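Beta-galactosidase (Trichoderma reesei, PDB 3OG2) probably hydrolyses terminal non-reducing beta-D-galactose residues of beta-D-galactosides, as a glycoside hydrolase of family 35 with a TIM-barrel domain. Local coordinates at residues A[87-92]-A[154-159]; A[115-120]-A[148-153]; A[178-183]-A[789-794]; A[188-193]-A[220-225]; A[233-238]-A[266-271]. All blocks are in the same frame, centred on the assembly; numbering follows the deposited sequence.

Interaction 1 of 5, residues A[87-92]-A[154-159]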
# COMPACT_ATOMS: atom_id res chain seq x y z
N GLY A 87 -19.83 -1.70 -20.19
CA GLY A 87 -20.81 -2.76 -20.30
C GLY A 87 -20.22 -4.14 -20.16
O GLY A 87 -20.99 -5.13 -20.15
N ARG A 88 -18.92 -4.27 -20.04
CA ARG A 88 -18.30 -5.62 -19.94
C ARG A 88 -17.46 -5.71 -18.70
O ARG A 88 -16.28 -5.43 -18.66
CB ARG A 88 -17.46 -5.94 -21.17
CG ARG A 88 -17.01 -7.38 -21.22
CD ARG A 88 -18.11 -8.42 -21.16
NE ARG A 88 -17.57 -9.74 -21.48
CZ ARG A 88 -17.18 -10.71 -20.67
NH1 ARG A 88 -17.29 -10.51 -19.35
NH2 ARG A 88 -16.71 -11.85 -21.16
N PHE A 89 -18.10 -6.07 -17.58
CA PHE A 89 -17.37 -6.23 -16.34
C PHE A 89 -16.59 -7.53 -16.45
O PHE A 89 -17.17 -8.58 -16.81
CB PHE A 89 -18.38 -6.33 -15.21
CG PHE A 89 -17.74 -6.59 -13.84
CD1 PHE A 89 -17.31 -5.50 -13.07
CD2 PHE A 89 -17.59 -7.89 -13.37
CE1 PHE A 89 -16.71 -5.71 -11.83
CE2 PHE A 89 -16.99 -8.10 -12.14
CZ PHE A 89 -16.58 -7.01 -11.38
N ARG A 90 -15.33 -7.51 -16.06
CA ARG A 90 -14.49 -8.69 -16.11
C ARG A 90 -13.59 -8.69 -14.87
O ARG A 90 -12.79 -7.73 -14.76
CB ARG A 90 -13.57 -8.71 -17.31
CG ARG A 90 -14.15 -8.74 -18.69
CD ARG A 90 -12.94 -8.86 -19.66
NE ARG A 90 -13.42 -9.05 -20.99
CZ ARG A 90 -13.55 -10.27 -21.53
NH1 ARG A 90 -13.24 -11.40 -20.89
NH2 ARG A 90 -14.01 -10.31 -22.79
N ALA A 91 -13.72 -9.67 -13.98
CA ALA A 91 -12.85 -9.76 -12.79
C ALA A 91 -12.38 -11.21 -12.69
O ALA A 91 -12.75 -11.93 -11.75
CB ALA A 91 -13.54 -9.24 -11.53
N ASP A 92 -11.58 -11.60 -13.70
CA ASP A 92 -11.11 -12.95 -13.80
C ASP A 92 -9.61 -13.02 -13.65
O ASP A 92 -8.96 -12.00 -13.81
CB ASP A 92 -11.49 -13.52 -15.19
CG ASP A 92 -13.01 -13.46 -15.37
OD1 ASP A 92 -13.77 -13.83 -14.43
OD2 ASP A 92 -13.44 -13.04 -16.47
N VAL A 154 -21.02 -1.40 -10.02
CA VAL A 154 -21.36 -1.63 -8.60
C VAL A 154 -22.18 -2.88 -8.44
O VAL A 154 -21.96 -3.68 -7.50
CB VAL A 154 -22.05 -0.41 -7.96
CG1 VAL A 154 -22.33 -0.71 -6.50
CG2 VAL A 154 -21.13 0.83 -8.14
N ALA A 155 -23.12 -3.15 -9.37
CA ALA A 155 -23.91 -4.35 -9.26
C ALA A 155 -23.03 -5.58 -9.22
O ALA A 155 -23.27 -6.51 -8.43
CB ALA A 155 -24.91 -4.41 -10.41
N HIS A 156 -22.02 -5.61 -10.09
CA HIS A 156 -21.14 -6.77 -10.15
C HIS A 156 -20.22 -6.84 -8.95
O HIS A 156 -20.09 -7.89 -8.29
CB HIS A 156 -20.27 -6.74 -11.44
CG HIS A 156 -21.06 -7.21 -12.61
ND1 HIS A 156 -21.91 -6.42 -13.37
CD2 HIS A 156 -21.08 -8.46 -13.16
CE1 HIS A 156 -22.44 -7.19 -14.34
NE2 HIS A 156 -21.95 -8.43 -14.22
N ILE A 157 -19.50 -5.73 -8.64
CA ILE A 157 -18.48 -5.85 -7.58
C ILE A 157 -19.14 -5.97 -6.21
O ILE A 157 -18.63 -6.70 -5.34
CB ILE A 157 -17.48 -4.67 -7.65
CG1 ILE A 157 -16.18 -5.03 -6.91
CG2 ILE A 157 -18.05 -3.35 -7.11
CD1 ILE A 157 -15.36 -6.11 -7.57
N ALA A 158 -20.27 -5.29 -5.97
CA ALA A 158 -20.88 -5.39 -4.65
C ALA A 158 -21.51 -6.74 -4.51
O ALA A 158 -21.58 -7.22 -3.37
CB ALA A 158 -21.85 -4.23 -4.41
N SER A 159 -21.93 -7.41 -5.59
CA SER A 159 -22.43 -8.78 -5.37
C SER A 159 -21.28 -9.75 -5.11
O SER A 159 -21.46 -10.66 -4.30
CB SER A 159 -23.27 -9.20 -6.55
OG SER A 159 -22.53 -9.38 -7.73
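Phe89 lays its ring against His156 on helix 144-163, one of the outer helices of the TIM barrel, and so joins the loop between helices 79-82 and 98-107 to that helix. Two reciprocal CH-pi contacts make the core of it. His156 CB stands over the centre of the Phe89 ring, 3.3 Å from the centroid and 6° off the normal. In return, Phe89 CB sits 3.9 Å from the centroid of the His156 ring, again over a face. As aromatics the two rings barely overlap: their planes lie 21° apart, but the side chains slide past each other in opposite directions. Phe89 reaches this position because its CG is anti to the backbone N (chi1 176°), which throws the ring out toward the helix. The imidazole is not loose either, since its ND1 bonds to Asn152 O, one turn back. With an alanine in place of Phe89, His156 CB would probably lose its aromatic cover and a gap would open between loop and helix. A further apolar contact of the phenyl ring lies at its edge, near its plane, where Phe89 CZ meets Ile157 CD1 at 4.1 Å.

Interaction 2 of 5, residues A[115-120]-A[148-153]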
# COMPACT_ATOMS: atom_id res chain seq x y z
N PRO A 115 -14.94 -0.49 -2.60
CA PRO A 115 -14.92 -0.61 -4.05
C PRO A 115 -15.19 0.68 -4.83
O PRO A 115 -15.25 0.62 -6.06
CB PRO A 115 -16.05 -1.63 -4.32
CG PRO A 115 -17.04 -1.35 -3.24
CD PRO A 115 -16.20 -0.98 -2.01
N GLY A 116 -15.37 1.79 -4.16
CA GLY A 116 -15.59 3.05 -4.81
C GLY A 116 -17.07 3.30 -5.06
O GLY A 116 -17.86 3.20 -4.11
N PRO A 117 -17.52 3.58 -6.29
CA PRO A 117 -16.77 3.57 -7.54
C PRO A 117 -15.56 4.47 -7.67
O PRO A 117 -14.56 4.05 -8.28
CB PRO A 117 -17.81 4.09 -8.58
CG PRO A 117 -19.14 3.83 -8.01
CD PRO A 117 -18.98 3.84 -6.51
N TYR A 118 -15.56 5.62 -7.01
CA TYR A 118 -14.39 6.48 -6.94
C TYR A 118 -13.53 6.04 -5.76
O TYR A 118 -14.04 5.94 -4.62
CB TYR A 118 -14.83 7.95 -6.78
CG TYR A 118 -13.56 8.80 -6.91
CD1 TYR A 118 -12.96 8.93 -8.16
CD2 TYR A 118 -12.98 9.42 -5.80
CE1 TYR A 118 -11.82 9.69 -8.32
CE2 TYR A 118 -11.81 10.17 -5.94
CZ TYR A 118 -11.24 10.29 -7.21
OH TYR A 118 -10.06 10.99 -7.36
N ILE A 119 -12.22 5.78 -6.00
CA ILE A 119 -11.33 5.38 -4.92
C ILE A 119 -10.15 6.33 -4.70
O ILE A 119 -9.51 6.25 -3.66
CB ILE A 119 -10.77 3.93 -5.13
CG1 ILE A 119 -9.97 3.77 -6.41
CG2 ILE A 119 -11.91 2.90 -5.02
CD1 ILE A 119 -9.17 2.48 -6.47
N ASN A 120 -9.85 7.22 -5.65
CA ASN A 120 -8.67 8.12 -5.55
C ASN A 120 -7.42 7.24 -5.63
O ASN A 120 -7.10 6.78 -6.73
CB ASN A 120 -8.77 9.01 -4.29
CG ASN A 120 -8.00 10.29 -4.47
OD1 ASN A 120 -8.27 11.08 -5.43
ND2 ASN A 120 -7.01 10.56 -3.63
N HIS A 148 -25.73 6.31 -13.90
CA HIS A 148 -26.04 5.07 -14.58
C HIS A 148 -24.78 4.47 -15.20
O HIS A 148 -24.70 3.24 -15.34
CB HIS A 148 -27.19 5.33 -15.55
CG HIS A 148 -28.44 5.74 -14.83
ND1 HIS A 148 -28.88 5.23 -13.63
CD2 HIS A 148 -29.35 6.64 -15.25
CE1 HIS A 148 -30.03 5.83 -13.30
NE2 HIS A 148 -30.30 6.66 -14.27
N ALA A 149 -23.74 5.26 -15.47
CA ALA A 149 -22.45 4.71 -15.91
C ALA A 149 -21.81 3.83 -14.82
O ALA A 149 -21.03 2.96 -15.18
CB ALA A 149 -21.48 5.82 -16.29
N THR A 150 -22.15 4.05 -13.54
CA THR A 150 -21.56 3.26 -12.44
C THR A 150 -22.34 1.99 -12.11
O THR A 150 -21.86 1.14 -11.35
CB THR A 150 -21.45 4.08 -11.14
OG1 THR A 150 -22.76 4.30 -10.58
CG2 THR A 150 -20.73 5.39 -11.31
N ASP A 151 -23.56 1.88 -12.64
CA ASP A 151 -24.46 0.84 -12.14
C ASP A 151 -23.94 -0.55 -12.41
O ASP A 151 -24.04 -1.44 -11.53
CB ASP A 151 -25.85 0.93 -12.81
CG ASP A 151 -26.70 2.07 -12.26
OD1 ASP A 151 -26.52 2.49 -11.10
OD2 ASP A 151 -27.62 2.48 -13.00
N ASN A 152 -23.46 -0.85 -13.59
CA ASN A 152 -23.02 -2.20 -13.92
C ASN A 152 -21.85 -2.58 -13.03
O ASN A 152 -21.81 -3.71 -12.51
CB ASN A 152 -22.63 -2.25 -15.41
CG ASN A 152 -22.34 -3.67 -15.85
OD1 ASN A 152 -23.08 -4.62 -15.57
ND2 ASN A 152 -21.24 -3.85 -16.60
N TYR A 153 -20.89 -1.70 -12.84
CA TYR A 153 -19.73 -2.02 -12.01
C TYR A 153 -20.19 -2.27 -10.60
O TYR A 153 -19.79 -3.28 -9.98
CB TYR A 153 -18.74 -0.82 -12.06
CG TYR A 153 -17.70 -0.95 -10.97
CD1 TYR A 153 -16.69 -1.94 -11.04
CD2 TYR A 153 -17.70 -0.09 -9.88
CE1 TYR A 153 -15.73 -2.02 -9.99
CE2 TYR A 153 -16.79 -0.18 -8.87
CZ TYR A 153 -15.80 -1.15 -8.93
OH TYR A 153 -14.87 -1.23 -7.92
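Tyr153 OH donates to Pro115 O over 2.7 Å, the one hydrogen bond between residues 115-120 and 148-153. The hydroxyl arrives in the carbonyl plane, on a lone pair, with a C=O...O angle of 137°, and the acceptor itself lies near the plane of the tyrosine ring, at its edge. Pro115 CB adds a contact of 3.8 Å to the same hydroxyl oxygen. A chi1 of 167° swings the Tyr153 ring to the side opposite its own backbone N and out from the helix, and the ring is held further by stacking with Trp79. Next along the loop, Pro117 follows a cis peptide bond, and its CA approaches Tyr153 CE2 obliquely at 4.0 Å. The far end of that proline ring meets the helix a turn earlier: Pro117 CG rests 3.9 Å from Thr150 CB, the two side chains crossing at about a right angle, while Thr150 OG1 turns back to Leu147 O. A phenylalanine in place of Tyr153 would probably leave the buried Pro115 carbonyl without this donor. This is the packing of a TIM-barrel beta-alpha unit, in which the loop leaving the C-terminal end of the strand carries Ile119 and Asn120, two residues of the galactose-binding site.

Interaction 3 of 5, residues A[178-183]-A[789-794]. With GLC (alpha-D-glucopyranose), chain C.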
# COMPACT_ATOMS: atom_id res chain seq x y z
N GLU A 178 -18.24 5.01 -1.84
CA GLU A 178 -17.62 6.31 -2.20
C GLU A 178 -16.23 6.42 -1.55
O GLU A 178 -15.67 5.40 -1.07
CB GLU A 178 -18.54 7.52 -1.87
CG GLU A 178 -19.04 8.26 -3.12
CD GLU A 178 -18.00 9.17 -3.75
OE1 GLU A 178 -16.96 9.45 -3.08
OE2 GLU A 178 -18.19 9.68 -4.89
N ASN A 179 -15.64 7.59 -1.54
CA ASN A 179 -14.29 7.74 -0.95
C ASN A 179 -14.04 9.21 -0.68
O ASN A 179 -13.99 9.98 -1.65
CB ASN A 179 -13.22 7.19 -1.90
CG ASN A 179 -11.86 7.29 -1.22
OD1 ASN A 179 -11.62 6.39 -0.37
ND2 ASN A 179 -11.01 8.27 -1.43
N GLU A 180 -13.86 9.59 0.58
CA GLU A 180 -13.55 10.98 0.92
C GLU A 180 -14.50 11.96 0.21
O GLU A 180 -14.10 12.94 -0.43
CB GLU A 180 -12.09 11.37 0.65
CG GLU A 180 -11.16 10.62 1.60
CD GLU A 180 -9.77 11.14 1.70
OE1 GLU A 180 -9.31 11.88 0.80
OE2 GLU A 180 -9.00 10.81 2.67
N TYR A 181 -15.79 11.66 0.37
CA TYR A 181 -16.83 12.57 -0.17
C TYR A 181 -16.97 13.72 0.80
O TYR A 181 -17.76 13.63 1.75
CB TYR A 181 -18.13 11.75 -0.38
CG TYR A 181 -19.21 12.64 -1.00
CD1 TYR A 181 -19.14 13.03 -2.35
CD2 TYR A 181 -20.29 13.10 -0.24
CE1 TYR A 181 -20.12 13.85 -2.89
CE2 TYR A 181 -21.26 13.91 -0.79
CZ TYR A 181 -21.16 14.26 -2.11
OH TYR A 181 -22.14 15.09 -2.64
N SER A 182 -16.13 14.76 0.61
CA SER A 182 -15.86 15.66 1.73
C SER A 182 -15.93 17.14 1.40
O SER A 182 -15.98 17.96 2.33
CB SER A 182 -14.45 15.37 2.26
OG SER A 182 -14.46 14.01 2.73
N GLY A 183 -16.07 17.48 0.15
CA GLY A 183 -16.34 18.84 -0.25
C GLY A 183 -16.52 18.89 -1.76
O GLY A 183 -16.42 17.90 -2.49
N GLU A 789 -6.76 12.15 -11.08
CA GLU A 789 -7.79 11.95 -10.08
C GLU A 789 -8.88 13.01 -10.16
O GLU A 789 -8.83 13.98 -10.94
CB GLU A 789 -7.12 11.95 -8.66
CG GLU A 789 -6.33 10.67 -8.44
CD GLU A 789 -5.53 10.74 -7.16
OE1 GLU A 789 -5.02 11.88 -6.82
OE2 GLU A 789 -5.38 9.71 -6.48
N ASN A 790 -9.92 12.78 -9.33
CA ASN A 790 -11.12 13.63 -9.32
C ASN A 790 -11.55 13.84 -7.89
O ASN A 790 -12.69 13.59 -7.48
CB ASN A 790 -12.23 12.95 -10.14
CG ASN A 790 -13.23 13.97 -10.68
OD1 ASN A 790 -13.13 14.34 -11.85
ND2 ASN A 790 -14.19 14.44 -9.87
N TRP A 791 -10.59 14.36 -7.08
CA TRP A 791 -10.79 14.43 -5.65
C TRP A 791 -11.80 15.46 -5.23
O TRP A 791 -12.41 15.34 -4.15
CB TRP A 791 -9.44 14.68 -4.91
CG TRP A 791 -9.65 14.50 -3.44
CD1 TRP A 791 -9.61 13.33 -2.74
CD2 TRP A 791 -9.93 15.52 -2.49
NE1 TRP A 791 -9.84 13.55 -1.43
CE2 TRP A 791 -10.04 14.89 -1.22
CE3 TRP A 791 -10.08 16.92 -2.66
CZ2 TRP A 791 -10.31 15.61 -0.08
CZ3 TRP A 791 -10.35 17.64 -1.49
CH2 TRP A 791 -10.46 16.97 -0.26
N THR A 792 -12.05 16.49 -6.00
CA THR A 792 -13.01 17.55 -5.62
C THR A 792 -14.25 17.36 -6.50
O THR A 792 -14.26 17.60 -7.71
CB THR A 792 -12.44 18.92 -5.87
OG1 THR A 792 -11.24 19.06 -5.05
CG2 THR A 792 -13.42 20.03 -5.51
N THR A 793 -15.33 16.93 -5.90
CA THR A 793 -16.61 16.76 -6.60
C THR A 793 -17.03 18.07 -7.26
O THR A 793 -17.04 19.12 -6.61
CB THR A 793 -17.65 16.28 -5.57
OG1 THR A 793 -17.30 14.93 -5.18
CG2 THR A 793 -19.03 16.28 -6.18
N GLY A 794 -17.37 18.02 -8.54
CA GLY A 794 -17.84 19.22 -9.23
C GLY A 794 -16.72 19.84 -10.06
O GLY A 794 -17.03 20.70 -10.86
C1 GLC C . -1.48 16.90 -3.95
C2 GLC C . -2.25 16.81 -2.66
C3 GLC C . -3.25 15.69 -2.51
C4 GLC C . -3.91 15.33 -3.83
C5 GLC C . -2.79 15.11 -4.87
C6 GLC C . -3.29 14.35 -6.03
O2 GLC C . -1.37 16.77 -1.55
O3 GLC C . -4.23 16.09 -1.57
O4 GLC C . -4.68 14.14 -3.73
O5 GLC C . -2.12 16.34 -5.08
O6 GLC C . -2.80 14.47 -7.31
O HOH W 1 -15.33 15.65 -3.18
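Glu180 reaches Trp791 with an almost fully extended side chain: CG stands opposite the carbonyl carbon (chi1 -67°), and the chain then runs straight (chi2 -165°) to the carboxylate. There OE1 takes the indole N-H, with Trp791 NE1 to Glu180 OE1 at 2.8 Å and an N-H...O angle of 158°. The acceptor lies in the indole plane and offers its anti lone pair, yet the carboxylate itself is turned nearly perpendicular to the ring. Trp791 brings NE1 there with a first torsion close to trans. The bond spans some 600 residues of sequence: it joins the loop after barrel strand 172-177, with the galactose-binding residues Asn179 and Glu180, to a loop between strands 775-782 and 803-811, which probably makes this distant loop part of the rim of the galactose site, since Trp791 bonds to Glu180 and lies close to Asn120. Tyr181, the centre of an inverse gamma turn, points its CB away from that loop, but the ring swings back until CE1 is 3.8 Å from Thr793 OG1; its hydroxyl bonds to Asn192 N. Beyond it, one water knits the backbones together, donating to Gly183 O at 2.6 Å and to Trp791 O, and accepting from Thr793 N. On the same loop, Glu789 OE1 lies 3.1 Å from C6 of a glucose of an attached glycan.

Interaction 4 of 5, residues A[188-193]-A[220-225]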
# COMPACT_ATOMS: atom_id res chain seq x y z
N VAL A 188 -21.47 23.94 -6.37
CA VAL A 188 -21.96 22.60 -6.52
C VAL A 188 -22.61 22.14 -5.23
O VAL A 188 -22.01 22.29 -4.17
CB VAL A 188 -20.78 21.66 -6.89
CG1 VAL A 188 -21.29 20.23 -6.83
CG2 VAL A 188 -20.26 22.03 -8.27
N LEU A 189 -23.81 21.59 -5.32
CA LEU A 189 -24.53 21.07 -4.15
C LEU A 189 -23.66 20.11 -3.33
O LEU A 189 -23.20 19.09 -3.85
CB LEU A 189 -25.75 20.25 -4.58
CG LEU A 189 -26.61 19.66 -3.46
CD1 LEU A 189 -27.12 20.72 -2.47
CD2 LEU A 189 -27.81 18.86 -4.01
N PHE A 190 -23.47 20.49 -2.07
CA PHE A 190 -22.69 19.60 -1.20
C PHE A 190 -23.10 19.77 0.24
O PHE A 190 -23.11 20.93 0.70
CB PHE A 190 -21.18 19.89 -1.34
CG PHE A 190 -20.36 18.92 -0.45
CD1 PHE A 190 -19.98 19.20 0.86
CD2 PHE A 190 -20.03 17.68 -0.99
CE1 PHE A 190 -19.34 18.24 1.64
CE2 PHE A 190 -19.39 16.72 -0.26
CZ PHE A 190 -19.13 17.03 1.05
N PRO A 191 -23.23 18.72 1.05
CA PRO A 191 -23.33 17.32 0.61
C PRO A 191 -24.57 17.07 -0.23
O PRO A 191 -25.67 17.56 0.07
CB PRO A 191 -23.47 16.52 1.93
CG PRO A 191 -23.58 17.53 3.00
CD PRO A 191 -23.33 18.90 2.50
N ASN A 192 -24.43 16.32 -1.33
CA ASN A 192 -25.59 16.00 -2.19
C ASN A 192 -26.22 14.73 -1.64
O ASN A 192 -25.75 13.62 -1.93
CB ASN A 192 -25.09 15.91 -3.63
CG ASN A 192 -26.21 15.62 -4.62
OD1 ASN A 192 -27.27 15.08 -4.28
ND2 ASN A 192 -25.96 16.02 -5.84
N LYS A 193 -27.21 14.87 -0.74
CA LYS A 193 -27.75 13.69 -0.07
C LYS A 193 -28.45 12.70 -1.01
O LYS A 193 -28.27 11.50 -0.79
CB LYS A 193 -28.60 14.12 1.10
CG LYS A 193 -27.78 14.90 2.15
CD LYS A 193 -28.57 15.19 3.38
CE LYS A 193 -27.75 15.95 4.43
NZ LYS A 193 -28.54 16.24 5.67
N GLY A 220 -15.47 16.54 8.97
CA GLY A 220 -16.44 17.50 8.47
C GLY A 220 -17.87 17.07 8.77
O GLY A 220 -18.79 17.85 8.48
N GLY A 221 -18.12 15.88 9.28
CA GLY A 221 -19.46 15.41 9.61
C GLY A 221 -20.24 14.85 8.42
O GLY A 221 -21.43 14.49 8.61
N THR A 222 -19.70 14.82 7.22
CA THR A 222 -20.51 14.41 6.06
C THR A 222 -20.88 12.95 6.15
O THR A 222 -19.99 12.11 6.33
CB THR A 222 -19.74 14.73 4.76
OG1 THR A 222 -19.53 16.17 4.74
CG2 THR A 222 -20.51 14.35 3.52
N GLY A 223 -22.16 12.66 6.01
CA GLY A 223 -22.67 11.28 5.96
C GLY A 223 -22.80 10.71 7.35
O GLY A 223 -23.12 9.50 7.48
N ALA A 224 -22.55 11.42 8.44
CA ALA A 224 -22.65 10.84 9.75
C ALA A 224 -24.05 10.42 10.09
O ALA A 224 -25.02 11.04 9.64
CB ALA A 224 -22.15 11.86 10.78
N PRO A 225 -24.17 9.41 10.98
CA PRO A 225 -25.49 9.14 11.56
C PRO A 225 -26.13 10.41 12.12
O PRO A 225 -25.47 11.22 12.74
CB PRO A 225 -25.12 8.21 12.70
CG PRO A 225 -23.94 7.44 12.14
CD PRO A 225 -23.08 8.50 11.44
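Phe190 and Thr222 are brought together by their first torsions. In Phe190, a chi1 of -178° stretches the side chain directly away from the backbone N and carries the far end of the ring toward Thr222; in Thr222, chi1 of -61° sets OG1 beside the backbone N and CG2 beside the carbonyl carbon, and both branches face the incoming side chains. Thr222 uses both branches. OG1 approaches Phe190 CE1 to 3.7 Å, obliquely to the ring, while the methyl CG2 reaches Phe190 CZ at 3.9 Å and also lies 4.0 Å from Pro191 CB. The peptide between Phe190 and Pro191 is cis, and both residues touch the same threonine. These are van der Waals contacts, burying 105 Å² in all. Thr222 sits at the second position of a type II beta turn from Gly221 to Ala224, closed by Ala224 N to Gly221 O at 3.3 Å; Gly223, at the third position, has the positive phi (81°) that such a turn calls for. Asp216 OD2 holds the turn by accepting from Thr222 N, and the Phe190 ring also meets the ring of Tyr181. Both loops belong to the TIM-barrel domain and flank helix 193-205: the first feeds into it, with Asn192 as its N-cap, and the second leads on from it toward strand 236-239, while Met196 of that helix packs against Pro191 and Thr222.

Interaction 5 of 5, residues A[233-238]-A[266-271]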
# COMPACT_ATOMS: atom_id res chain seq x y z
N ASP A 233 -23.66 3.97 8.47
CA ASP A 233 -23.86 3.41 9.80
C ASP A 233 -22.83 3.91 10.81
O ASP A 233 -23.15 4.18 11.96
CB ASP A 233 -23.81 1.90 9.72
CG ASP A 233 -24.94 1.35 8.87
OD1 ASP A 233 -26.11 1.81 9.06
OD2 ASP A 233 -24.69 0.43 8.10
N ILE A 234 -21.57 3.95 10.36
CA ILE A 234 -20.47 4.32 11.25
C ILE A 234 -19.72 5.46 10.56
O ILE A 234 -19.26 5.30 9.42
CB ILE A 234 -19.52 3.14 11.54
CG1 ILE A 234 -20.27 2.00 12.23
CG2 ILE A 234 -18.28 3.63 12.26
CD1 ILE A 234 -19.44 0.71 12.38
N TYR A 235 -19.60 6.60 11.22
CA TYR A 235 -18.88 7.72 10.65
C TYR A 235 -17.37 7.49 10.77
O TYR A 235 -16.89 7.28 11.91
CB TYR A 235 -19.26 9.02 11.40
CG TYR A 235 -18.48 10.20 10.88
CD1 TYR A 235 -18.78 10.79 9.64
CD2 TYR A 235 -17.41 10.73 11.65
CE1 TYR A 235 -18.06 11.88 9.14
CE2 TYR A 235 -16.72 11.82 11.13
CZ TYR A 235 -17.03 12.38 9.91
OH TYR A 235 -16.31 13.48 9.45
N GLY A 236 -16.66 7.54 9.68
CA GLY A 236 -15.20 7.40 9.68
C GLY A 236 -14.58 8.68 9.07
O GLY A 236 -15.22 9.35 8.27
N HIS A 237 -13.33 8.93 9.49
CA HIS A 237 -12.60 9.98 8.79
C HIS A 237 -11.12 9.59 8.71
O HIS A 237 -10.70 8.58 9.27
CB HIS A 237 -12.80 11.37 9.40
CG HIS A 237 -12.11 11.64 10.70
ND1 HIS A 237 -10.76 11.94 10.80
CD2 HIS A 237 -12.61 11.62 11.96
CE1 HIS A 237 -10.49 12.12 12.11
NE2 HIS A 237 -11.57 11.93 12.85
N ASP A 238 -10.40 10.41 7.97
CA ASP A 238 -8.99 10.08 7.64
C ASP A 238 -8.04 11.09 8.25
O ASP A 238 -8.48 12.12 8.79
CB ASP A 238 -8.84 10.08 6.12
CG ASP A 238 -9.65 8.95 5.50
OD1 ASP A 238 -10.18 8.06 6.19
OD2 ASP A 238 -9.78 8.92 4.23
N LEU A 266 -17.03 13.21 19.43
CA LEU A 266 -18.21 13.44 20.26
C LEU A 266 -19.16 14.43 19.63
O LEU A 266 -20.36 14.31 19.83
CB LEU A 266 -17.78 13.97 21.62
CG LEU A 266 -17.04 12.89 22.46
CD1 LEU A 266 -16.48 13.56 23.72
CD2 LEU A 266 -17.91 11.67 22.72
N ASN A 267 -18.65 15.40 18.87
CA ASN A 267 -19.52 16.39 18.25
C ASN A 267 -20.27 15.80 17.06
O ASN A 267 -21.42 16.16 16.73
CB ASN A 267 -18.69 17.57 17.76
CG ASN A 267 -18.13 18.41 18.86
OD1 ASN A 267 -18.60 18.35 20.01
ND2 ASN A 267 -17.11 19.20 18.54
N ILE A 268 -19.63 14.91 16.33
CA ILE A 268 -20.13 14.43 15.05
C ILE A 268 -20.91 13.12 15.20
O ILE A 268 -21.98 13.02 14.56
CB ILE A 268 -18.99 14.22 14.03
CG1 ILE A 268 -18.34 15.56 13.68
CG2 ILE A 268 -19.42 13.46 12.77
CD1 ILE A 268 -16.99 15.44 12.96
N SER A 269 -20.39 12.10 15.87
CA SER A 269 -21.06 10.79 15.82
C SER A 269 -20.80 10.04 17.12
O SER A 269 -20.10 9.02 17.14
CB SER A 269 -20.53 9.96 14.63
OG SER A 269 -21.44 8.86 14.42
N PRO A 270 -21.30 10.55 18.24
CA PRO A 270 -20.99 9.93 19.54
C PRO A 270 -21.57 8.53 19.71
O PRO A 270 -21.13 7.77 20.58
CB PRO A 270 -21.65 10.91 20.56
CG PRO A 270 -22.72 11.61 19.77
CD PRO A 270 -22.18 11.77 18.34
N SER A 271 -22.50 8.14 18.85
CA SER A 271 -23.15 6.83 18.97
C SER A 271 -22.37 5.70 18.31
O SER A 271 -22.77 4.52 18.45
CB SER A 271 -24.56 6.88 18.38
OG SER A 271 -24.51 7.01 16.95
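Tyr235 turns its side chain onto the end of helix 261-268, and each level of it finds something there. At the root, CB packs against Ser269, with Tyr235 CB to Ser269 CB at 3.6 Å and Ser269 OG almost as near; that hydroxyl is engaged with Thr272. From CB, a trans first torsion (chi1 177°) extends the ring alongside Ile268, whose CG2 methyl makes a CH-pi contact over one face, 3.6 Å from the centroid and 16° off the normal. The methyl is shifted toward the CD2-CE2 side, both of those atoms lying 3.6 Å from Ile268 CG2. Further out, Ile268 CD1 touches Tyr235 CE2 and OH, each at 4.1 Å. At the tip, the hydroxyl turns to other loops, hydrogen-bonding to Asp216 OD2 and Gly221 N. The contact closes part of a barrel beta-alpha-beta unit: Tyr235 comes just before strand 236-239, Ile268 ends helix 261-268, and the chain then returns as strand 275-280, parallel to the first.

Four of the five contacts lie wholly within the glycoside hydrolase family 35 region; interaction 3 brings in a loop from far down the chain. Interactions 1 and 2, centres about 10 Å apart, share helix 144-163, and 2 is nested inside the loop that 1 closes. Interaction 3 encloses 4 and 5, which follow in series; centres of 3 and 4 are about 11 Å apart, those of 1 and 5 about 30 Å. Interactions 2 and 3 join through Gly116 O and Glu178 N, on neighbouring barrel strands; 4 and 5 touch 3 in turn. Interactions 1, 2 and 5 pack loop or strand-end residues on helices 144-163 and 261-268, whereas 3 and 4 join loops; galactose-binding residues lie in the segments of 2 and 3.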